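Local coordinates for toxin protein (Yersinia entomophaga, PDB 6AQK) that probably works as an ADP-ribosyltransferase, moving ADP-ribose from NAD onto a target, as the C-terminal toxin domain of the RHS2 protein, at residues K133-E138 against M193-L198; Y114-E119 against L137-P142. One frame throughout, in Å; residues are numbered along the deposited sequence.

From the N terminus, residues 114-119 come first, at the start of helix 115-124. The chain then turns back along edge strand 131-140, and contact 2 closes this short loop, with 17 residues between its segments, by laying Tyr-114 and Trp-116 against 137-142. Contact 1 closes the longer excursion that follows, 54 residues, by pairing 133-138 with 193-198. The two loops run in series, overlapping at Leu-137 and Glu-138. Their centres lie about 9 Å apart, and Met-193 O probably accepts a hydrogen bond from Ile-139 N. Trp-116 also packs on Ile-195 and Leu-198, tying the helix to both strands.

Contact 1 of 2, residues K133-E138 against M193-L198; sequences KSMDLE and MKITSL. With PT (platinum (II) ion), chain C.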
ATOM      1  N   LYS A 133     -13.169  16.430   0.423  1.00 40.32           N
ATOM      2  CA  LYS A 133     -12.474  17.124   1.452  1.00 42.52           C
ATOM      3  C   LYS A 133     -11.054  17.291   0.939  1.00 45.85           C
ATOM      4  O   LYS A 133     -10.365  16.321   0.659  1.00 36.84           O
ATOM      5  CB  LYS A 133     -12.524  16.355   2.751  1.00 47.48           C
ATOM      6  CG  LYS A 133     -11.722  16.996   3.863  1.00 50.94           C
ATOM      7  CD  LYS A 133     -11.658  16.145   5.117  1.00 57.57           C
ATOM      8  CE  LYS A 133     -10.957  16.937   6.214  1.00 60.97           C
ATOM      9  NZ  LYS A 133     -11.027  16.202   7.506  1.00 68.97           N
ATOM     10  N   SER A 134     -10.651  18.541   0.758  1.00 35.01           N
ATOM     11  CA  SER A 134      -9.341  18.852   0.358  1.00 39.69           C
ATOM     12  C   SER A 134      -8.346  18.621   1.464  1.00 40.27           C
ATOM     13  O   SER A 134      -8.643  18.895   2.616  1.00 43.23           O
ATOM     14  CB  SER A 134      -9.295  20.316  -0.053  1.00 46.90           C
ATOM     15  OG  SER A 134      -8.033  20.587  -0.590  1.00 49.64           O
ATOM     16  N   MET A 135      -7.144  18.149   1.117  1.00 40.28           N
ATOM     17  CA  MET A 135      -6.096  17.858   2.140  1.00 41.01           C
ATOM     18  C   MET A 135      -4.741  18.340   1.697  1.00 34.59           C
ATOM     19  O   MET A 135      -4.488  18.582   0.513  1.00 34.18           O
ATOM     20  CB  MET A 135      -6.005  16.328   2.372  1.00 44.76           C
ATOM     21  CG  MET A 135      -7.344  15.657   2.681  1.00 52.42           C
ATOM     22  SD  MET A 135      -7.767  15.543   4.417  1.00 54.04           S
ATOM     23  CE  MET A 135      -6.720  14.040   4.652  1.00 44.10           C
ATOM     24  N   ASP A 136      -3.785  18.336   2.608  1.00 36.31           N
ATOM     25  CA  ASP A 136      -2.447  18.575   2.197  1.00 36.85           C
ATOM     26  C   ASP A 136      -1.471  17.811   3.043  1.00 46.28           C
ATOM     27  O   ASP A 136      -0.468  18.364   3.517  1.00 49.25           O
ATOM     28  CB  ASP A 136      -2.180  20.081   2.290  1.00 51.81           C
ATOM     29  CG  ASP A 136      -1.098  20.483   1.399  1.00 54.66           C
ATOM     30  OD1 ASP A 136      -1.349  20.472   0.176  1.00 78.08           O
ATOM     31  OD2 ASP A 136       0.014  20.741   1.879  1.00 68.61           O
ATOM     32  N   LEU A 137      -1.691  16.512   3.156  1.00 37.27           N
ATOM     33  CA  LEU A 137      -1.063  15.773   4.219  1.00 35.33           C
ATOM     34  C   LEU A 137       0.059  14.924   3.595  1.00 37.40           C
ATOM     35  O   LEU A 137      -0.181  14.124   2.672  1.00 33.13           O
ATOM     36  CB  LEU A 137      -2.140  14.956   4.950  1.00 36.42           C
ATOM     37  CG  LEU A 137      -1.675  13.986   6.033  1.00 36.37           C
ATOM     38  CD1 LEU A 137      -1.144  14.770   7.197  1.00 37.53           C
ATOM     39  CD2 LEU A 137      -2.745  12.993   6.469  1.00 44.67           C
ATOM     40  N   GLU A 138       1.284  15.084   4.105  1.00 34.36           N
ATOM     41  CA  GLU A 138       2.392  14.259   3.679  1.00 36.07           C
ATOM     42  C   GLU A 138       2.529  13.066   4.625  1.00 37.70           C
ATOM     43  O   GLU A 138       2.498  13.214   5.859  1.00 35.65           O
ATOM     44  CB  GLU A 138       3.692  15.051   3.567  1.00 40.59           C
ATOM     45  CG  GLU A 138       4.895  14.182   3.193  1.00 43.29           C
ATOM     46  CD  GLU A 138       6.145  14.949   2.826  1.00 53.55           C
ATOM     47  OE1 GLU A 138       6.026  16.020   2.185  1.00 59.03           O
ATOM     48  OE2 GLU A 138       7.253  14.452   3.152  1.00 57.43           O
ATOM     49  N   MET A 193       4.297  10.360   0.055  1.00 29.12           N
ATOM     50  CA  MET A 193       3.129  10.785  -0.714  1.00 31.65           C
ATOM     51  C   MET A 193       2.448  11.985  -0.035  1.00 27.41           C
ATOM     52  O   MET A 193       2.552  12.193   1.173  1.00 31.99           O
ATOM     53  CB  MET A 193       2.156   9.647  -0.913  1.00 33.51           C
ATOM     54  CG  MET A 193       1.463   9.118   0.313  1.00 39.24           C
ATOM     55  SD  MET A 193       0.194   7.831  -0.040  1.00 40.40           S
ATOM     56  CE  MET A 193       1.222   6.594  -0.785  1.00 32.16           C
ATOM     57  N   LYS A 194       1.738  12.748  -0.839  1.00 29.48           N
ATOM     58  CA  LYS A 194       0.987  13.902  -0.376  1.00 30.22           C
ATOM     59  C   LYS A 194      -0.474  13.644  -0.679  1.00 26.59           C
ATOM     60  O   LYS A 194      -0.779  13.485  -1.841  1.00 28.15           O
ATOM     61  CB  LYS A 194       1.493  15.137  -1.096  1.00 34.76           C
ATOM     62  CG  LYS A 194       0.792  16.425  -0.713  1.00 43.19           C
ATOM     63  CD  LYS A 194       1.326  17.459  -1.690  1.00 51.74           C
ATOM     64  CE  LYS A 194       0.577  18.779  -1.690  1.00 64.32           C
ATOM     65  NZ  LYS A 194       1.091  19.597  -0.559  1.00 72.10           N
ATOM     66  N   ILE A 195      -1.290  13.497   0.360  1.00 27.72           N
ATOM     67  CA  ILE A 195      -2.723  13.293   0.196  1.00 30.25           C
ATOM     68  C   ILE A 195      -3.275  14.669  -0.170  1.00 32.94           C
ATOM     69  O   ILE A 195      -3.105  15.643   0.605  1.00 32.62           O
ATOM     70  CB  ILE A 195      -3.419  12.806   1.457  1.00 33.18           C
ATOM     71  CG1 ILE A 195      -2.699  11.570   2.061  1.00 33.84           C
ATOM     72  CG2 ILE A 195      -4.913  12.504   1.166  1.00 32.12           C
ATOM     73  CD1 ILE A 195      -2.502  10.433   1.097  1.00 30.38           C
ATOM     74  N   THR A 196      -3.953  14.743  -1.313  1.00 32.81           N
ATOM     75  CA  THR A 196      -4.553  15.997  -1.698  1.00 32.78           C
ATOM     76  C   THR A 196      -6.052  16.076  -1.600  1.00 35.13           C
ATOM     77  O   THR A 196      -6.597  17.194  -1.519  1.00 32.30           O
ATOM     78  CB  THR A 196      -4.126  16.422  -3.102  1.00 34.59           C
ATOM     79  OG1 THR A 196      -4.632  15.484  -4.046  1.00 33.64           O
ATOM     80  CG2 THR A 196      -2.598  16.379  -3.186  1.00 36.96           C
ATOM     81  N   SER A 197      -6.755  14.952  -1.596  1.00 31.13           N
ATOM     82  CA  SER A 197      -8.233  15.000  -1.614  1.00 31.10           C
ATOM     83  C   SER A 197      -8.812  13.677  -1.163  1.00 31.59           C
ATOM     84  O   SER A 197      -8.266  12.594  -1.553  1.00 30.95           O
ATOM     85  CB  SER A 197      -8.714  15.224  -3.051  1.00 32.00           C
ATOM     86  OG  SER A 197     -10.087  15.448  -2.937  1.00 39.18           O
ATOM     87  N   LEU A 198      -9.904  13.717  -0.398  1.00 30.86           N
ATOM     88  CA  LEU A 198     -10.712  12.520  -0.121  1.00 30.49           C
ATOM     89  C   LEU A 198     -12.051  12.784  -0.713  1.00 33.95           C
ATOM     90  O   LEU A 198     -12.561  13.922  -0.571  1.00 33.96           O
ATOM     91  CB  LEU A 198     -10.891  12.271   1.336  1.00 30.50           C
ATOM     92  CG  LEU A 198      -9.594  12.284   2.105  1.00 34.73           C
ATOM     93  CD1 LEU A 198      -9.967  12.178   3.568  1.00 35.57           C
ATOM     94  CD2 LEU A 198      -8.659  11.175   1.590  1.00 35.44           C
TER
HETATM   95 PT    PT C1002      -6.590  16.197   5.992  0.78 79.86          PT
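Asp-136 holds CG nearly trans to its own N (chi1 -156°), while Lys-194 runs extended from CB to CE and bends at the last torsion (chi4 82°), which turns NZ onto the carboxylate. The resulting salt bridge measures 2.7 Å from Lys-194 NZ to Asp-136 OD1. NZ meets OD1 on its syn side but 33° out of the carboxylate plane; its bond to OD2 is weak. Behind this pair runs an antiparallel ladder between edge strand 131-140 and strand 192-200. Lys-133 with Leu-198 and Leu-137 with Ile-195 are hydrogen-bonded pairs, the shortest bond being Ile-195 N to Leu-137 O at 2.6 Å. Ser-134 with Ser-197 and Glu-138 with Lys-194 are non-hydrogen-bonded pairs. Between Ser-134 and Leu-137 the register slips by one, marking a beta bulge in which Met-135 and Asp-136 stand against Thr-196. Met-135 N spans it with a 2.9 Å bond to Thr-196 O, reached from well above the carbonyl plane. A second, classic bulge lies on the other side of strand 192-200, where Thr-196 and Ser-197 both face Lys-223.

Met-135 bends at CG and SD across the Leu-198 side chain, its CE 3.9 Å from Leu-198 CD1. Leu-137 CB and Ile-195 CB are 4.3 Å apart on the face covered by helix 115-124. The opposite face carries Ser-134, Ser-197, Lys-194 and Glu-138, the last salt-bridged to Arg-192.

A platinum ion sits 2.1 Å from Met-135 SD and has another ligand beyond the two strands. Met-135 CE is placed only 2.5 Å from the platinum, which makes the position of this methyl doubtful. The metal bond is consistent with a soft thioether donor, whereas Asp-136 and Lys-194 probably neutralise each other's charge.

Contact 2 of 2, residues Y114-E119 against L137-P142; sequences YSWLAE and LEIKSP
Helix 115-124 packs beside the edge strand 131-140 of the central mixed sheet, in what is probably an ADP-ribosyltransferase fold, and the contact joins the helix's first turn to the end of that strand. Tyr-114 occupies the N-cap position, and its carbonyl O accepts a hydrogen bond from Ala-118 N. Trp-116 provides the largest ring. Its CB points toward the strand, and a chi1 of 43°, with CG between the backbone N and the carbonyl carbon, puts the indole where Leu-137 CD2 meets its face. That methyl lies 3.5 Å from the centroid of the five-membered ring and 21° off its normal, which is CH-pi geometry. The same methyl is nearest to Trp-116 CD1, at 3.3 Å. Tyr-114 CB lies against the opposite face, towards the rim, and the ring is thereby sandwiched between two aliphatic groups. Ile-139 CD1 touches both aromatic residues: it is 4.3 Å from Trp-116 CZ2, at the edge of the indole and near its plane, and 3.8 Å from Tyr-114 CE1, approached obliquely. Farther along, Tyr-114 OH comes within 3.6 Å of Pro-142 CD. Polar contact is made through solvent: one water stands 2.7 Å from Tyr-114 OH and 3.1 Å from Ser-141 OG, the latter oxygen also being hydrogen-bonded to Leu-143 O.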
ATOM      1  N   TYR A 114      -5.089   4.599   8.906  1.00 34.67           N
ATOM      2  CA  TYR A 114      -5.083   6.001   8.485  1.00 36.26           C
ATOM      3  C   TYR A 114      -6.250   6.692   9.181  1.00 36.40           C
ATOM      4  O   TYR A 114      -7.416   6.522   8.804  1.00 36.97           O
ATOM      5  CB  TYR A 114      -5.256   6.098   6.971  1.00 34.11           C
ATOM      6  CG  TYR A 114      -4.167   5.398   6.159  1.00 33.90           C
ATOM      7  CD1 TYR A 114      -2.828   5.822   6.200  1.00 34.16           C
ATOM      8  CD2 TYR A 114      -4.495   4.370   5.307  1.00 33.38           C
ATOM      9  CE1 TYR A 114      -1.884   5.226   5.415  1.00 37.35           C
ATOM     10  CE2 TYR A 114      -3.523   3.742   4.548  1.00 35.08           C
ATOM     11  CZ  TYR A 114      -2.214   4.161   4.626  1.00 32.69           C
ATOM     12  OH  TYR A 114      -1.305   3.493   3.807  1.00 35.67           O
ATOM     13  N   SER A 115      -5.937   7.410  10.247  1.00 40.13           N
ATOM     14  CA  SER A 115      -7.005   8.007  11.113  1.00 38.92           C
ATOM     15  C   SER A 115      -7.836   9.074  10.378  1.00 33.85           C
ATOM     16  O   SER A 115      -9.041   9.251  10.638  1.00 32.87           O
ATOM     17  CB  SER A 115      -6.377   8.585  12.400  1.00 41.04           C
ATOM     18  OG  SER A 115      -5.496   9.640  12.140  1.00 37.44           O
ATOM     19  N   TRP A 116      -7.178   9.766   9.457  1.00 33.45           N
ATOM     20  CA  TRP A 116      -7.833  10.767   8.568  1.00 36.94           C
ATOM     21  C   TRP A 116      -8.856  10.126   7.646  1.00 37.38           C
ATOM     22  O   TRP A 116      -9.930  10.700   7.404  1.00 34.97           O
ATOM     23  CB  TRP A 116      -6.819  11.557   7.768  1.00 36.13           C
ATOM     24  CG  TRP A 116      -5.651  10.734   7.152  1.00 37.43           C
ATOM     25  CD1 TRP A 116      -4.455  10.442   7.750  1.00 40.05           C
ATOM     26  CD2 TRP A 116      -5.609  10.099   5.853  1.00 31.46           C
ATOM     27  NE1 TRP A 116      -3.658   9.670   6.899  1.00 37.77           N
ATOM     28  CE2 TRP A 116      -4.361   9.464   5.729  1.00 35.87           C
ATOM     29  CE3 TRP A 116      -6.499  10.031   4.771  1.00 33.73           C
ATOM     30  CZ2 TRP A 116      -4.008   8.758   4.595  1.00 33.91           C
ATOM     31  CZ3 TRP A 116      -6.151   9.334   3.677  1.00 30.64           C
ATOM     32  CH2 TRP A 116      -4.914   8.716   3.568  1.00 33.22           C
ATOM     33  N   LEU A 117      -8.558   8.902   7.214  1.00 32.45           N
ATOM     34  CA  LEU A 117      -9.484   8.173   6.391  1.00 34.83           C
ATOM     35  C   LEU A 117     -10.676   7.673   7.206  1.00 33.08           C
ATOM     36  O   LEU A 117     -11.845   7.874   6.812  1.00 32.02           O
ATOM     37  CB  LEU A 117      -8.758   7.029   5.683  1.00 33.58           C
ATOM     38  CG  LEU A 117      -9.600   6.161   4.759  1.00 34.08           C
ATOM     39  CD1 LEU A 117     -10.160   7.026   3.630  1.00 31.71           C
ATOM     40  CD2 LEU A 117      -8.757   4.966   4.262  1.00 31.52           C
ATOM     41  N   ALA A 118     -10.388   7.105   8.369  1.00 32.95           N
ATOM     42  CA  ALA A 118     -11.440   6.617   9.290  1.00 39.16           C
ATOM     43  C   ALA A 118     -12.465   7.747   9.596  1.00 38.56           C
ATOM     44  O   ALA A 118     -13.678   7.571   9.512  1.00 36.49           O
ATOM     45  CB  ALA A 118     -10.810   6.090  10.592  1.00 40.26           C
ATOM     46  N   GLU A 119     -11.930   8.905   9.897  1.00 38.31           N
ATOM     47  CA  GLU A 119     -12.736  10.108  10.184  1.00 42.54           C
ATOM     48  C   GLU A 119     -13.637  10.480   9.044  1.00 41.63           C
ATOM     49  O   GLU A 119     -14.868  10.699   9.231  1.00 37.51           O
ATOM     50  CB  GLU A 119     -11.804  11.271  10.518  1.00 43.19           C
ATOM     51  CG  GLU A 119     -12.462  12.639  10.751  1.00 57.98           C
ATOM     52  CD  GLU A 119     -13.018  12.795  12.149  1.00 70.81           C
ATOM     53  OE1 GLU A 119     -12.504  13.649  12.913  1.00 87.33           O
ATOM     54  OE2 GLU A 119     -13.947  12.041  12.504  1.00 79.51           O
ATOM     55  N   LEU A 137      -1.691  16.512   3.156  1.00 37.27           N
ATOM     56  CA  LEU A 137      -1.063  15.773   4.219  1.00 35.33           C
ATOM     57  C   LEU A 137       0.059  14.924   3.595  1.00 37.40           C
ATOM     58  O   LEU A 137      -0.181  14.124   2.672  1.00 33.13           O
ATOM     59  CB  LEU A 137      -2.140  14.956   4.950  1.00 36.42           C
ATOM     60  CG  LEU A 137      -1.675  13.986   6.033  1.00 36.37           C
ATOM     61  CD1 LEU A 137      -1.144  14.770   7.197  1.00 37.53           C
ATOM     62  CD2 LEU A 137      -2.745  12.993   6.469  1.00 44.67           C
ATOM     63  N   GLU A 138       1.284  15.084   4.105  1.00 34.36           N
ATOM     64  CA  GLU A 138       2.392  14.259   3.679  1.00 36.07           C
ATOM     65  C   GLU A 138       2.529  13.066   4.625  1.00 37.70           C
ATOM     66  O   GLU A 138       2.498  13.214   5.859  1.00 35.65           O
ATOM     67  CB  GLU A 138       3.692  15.051   3.567  1.00 40.59           C
ATOM     68  CG  GLU A 138       4.895  14.182   3.193  1.00 43.29           C
ATOM     69  CD  GLU A 138       6.145  14.949   2.826  1.00 53.55           C
ATOM     70  OE1 GLU A 138       6.026  16.020   2.185  1.00 59.03           O
ATOM     71  OE2 GLU A 138       7.253  14.452   3.152  1.00 57.43           O
ATOM     72  N   ILE A 139       2.651  11.871   4.039  1.00 32.21           N
ATOM     73  CA  ILE A 139       2.824  10.666   4.817  1.00 33.02           C
ATOM     74  C   ILE A 139       3.974   9.834   4.219  1.00 33.94           C
ATOM     75  O   ILE A 139       4.310   9.956   3.027  1.00 31.91           O
ATOM     76  CB  ILE A 139       1.516   9.826   4.917  1.00 41.47           C
ATOM     77  CG1 ILE A 139       1.094   9.241   3.607  1.00 42.61           C
ATOM     78  CG2 ILE A 139       0.317  10.608   5.488  1.00 42.88           C
ATOM     79  CD1 ILE A 139       0.176   8.042   3.792  1.00 49.25           C
ATOM     80  N   LYS A 140       4.577   9.003   5.064  1.00 32.99           N
ATOM     81  CA  LYS A 140       5.502   7.983   4.635  1.00 38.61           C
ATOM     82  C   LYS A 140       4.733   6.657   4.664  1.00 35.76           C
ATOM     83  O   LYS A 140       4.196   6.301   5.664  1.00 32.42           O
ATOM     84  CB  LYS A 140       6.692   7.851   5.613  1.00 46.02           C
ATOM     85  CG  LYS A 140       7.683   8.980   5.648  1.00 51.15           C
ATOM     86  CD  LYS A 140       8.830   8.623   6.621  1.00 55.75           C
ATOM     87  CE  LYS A 140       9.821   9.779   6.794  1.00 66.05           C
ATOM     88  NZ  LYS A 140      10.129  10.478   5.495  1.00 71.02           N
ATOM     89  N   SER A 141       4.729   5.917   3.572  1.00 32.35           N
ATOM     90  CA  SER A 141       3.789   4.837   3.422  1.00 33.00           C
ATOM     91  C   SER A 141       4.311   3.716   4.330  1.00 30.39           C
ATOM     92  O   SER A 141       5.532   3.469   4.393  1.00 28.87           O
ATOM     93  CB  SER A 141       3.730   4.392   1.982  1.00 31.32           C
ATOM     94  OG  SER A 141       2.991   3.204   1.914  1.00 34.26           O
ATOM     95  N   PRO A 142       3.410   3.093   5.071  1.00 32.01           N
ATOM     96  CA  PRO A 142       3.859   2.086   6.008  1.00 30.97           C
ATOM     97  C   PRO A 142       3.888   0.703   5.434  1.00 29.96           C
ATOM     98  O   PRO A 142       3.983  -0.288   6.217  1.00 30.95           O
ATOM     99  CB  PRO A 142       2.803   2.175   7.130  1.00 30.50           C
ATOM    100  CG  PRO A 142       1.556   2.467   6.399  1.00 33.35           C
ATOM    101  CD  PRO A 142       1.970   3.397   5.251  1.00 32.73           C
TER
HETATM  102  O   HOH W   1       0.517   4.917   2.418  1.00 40.56           O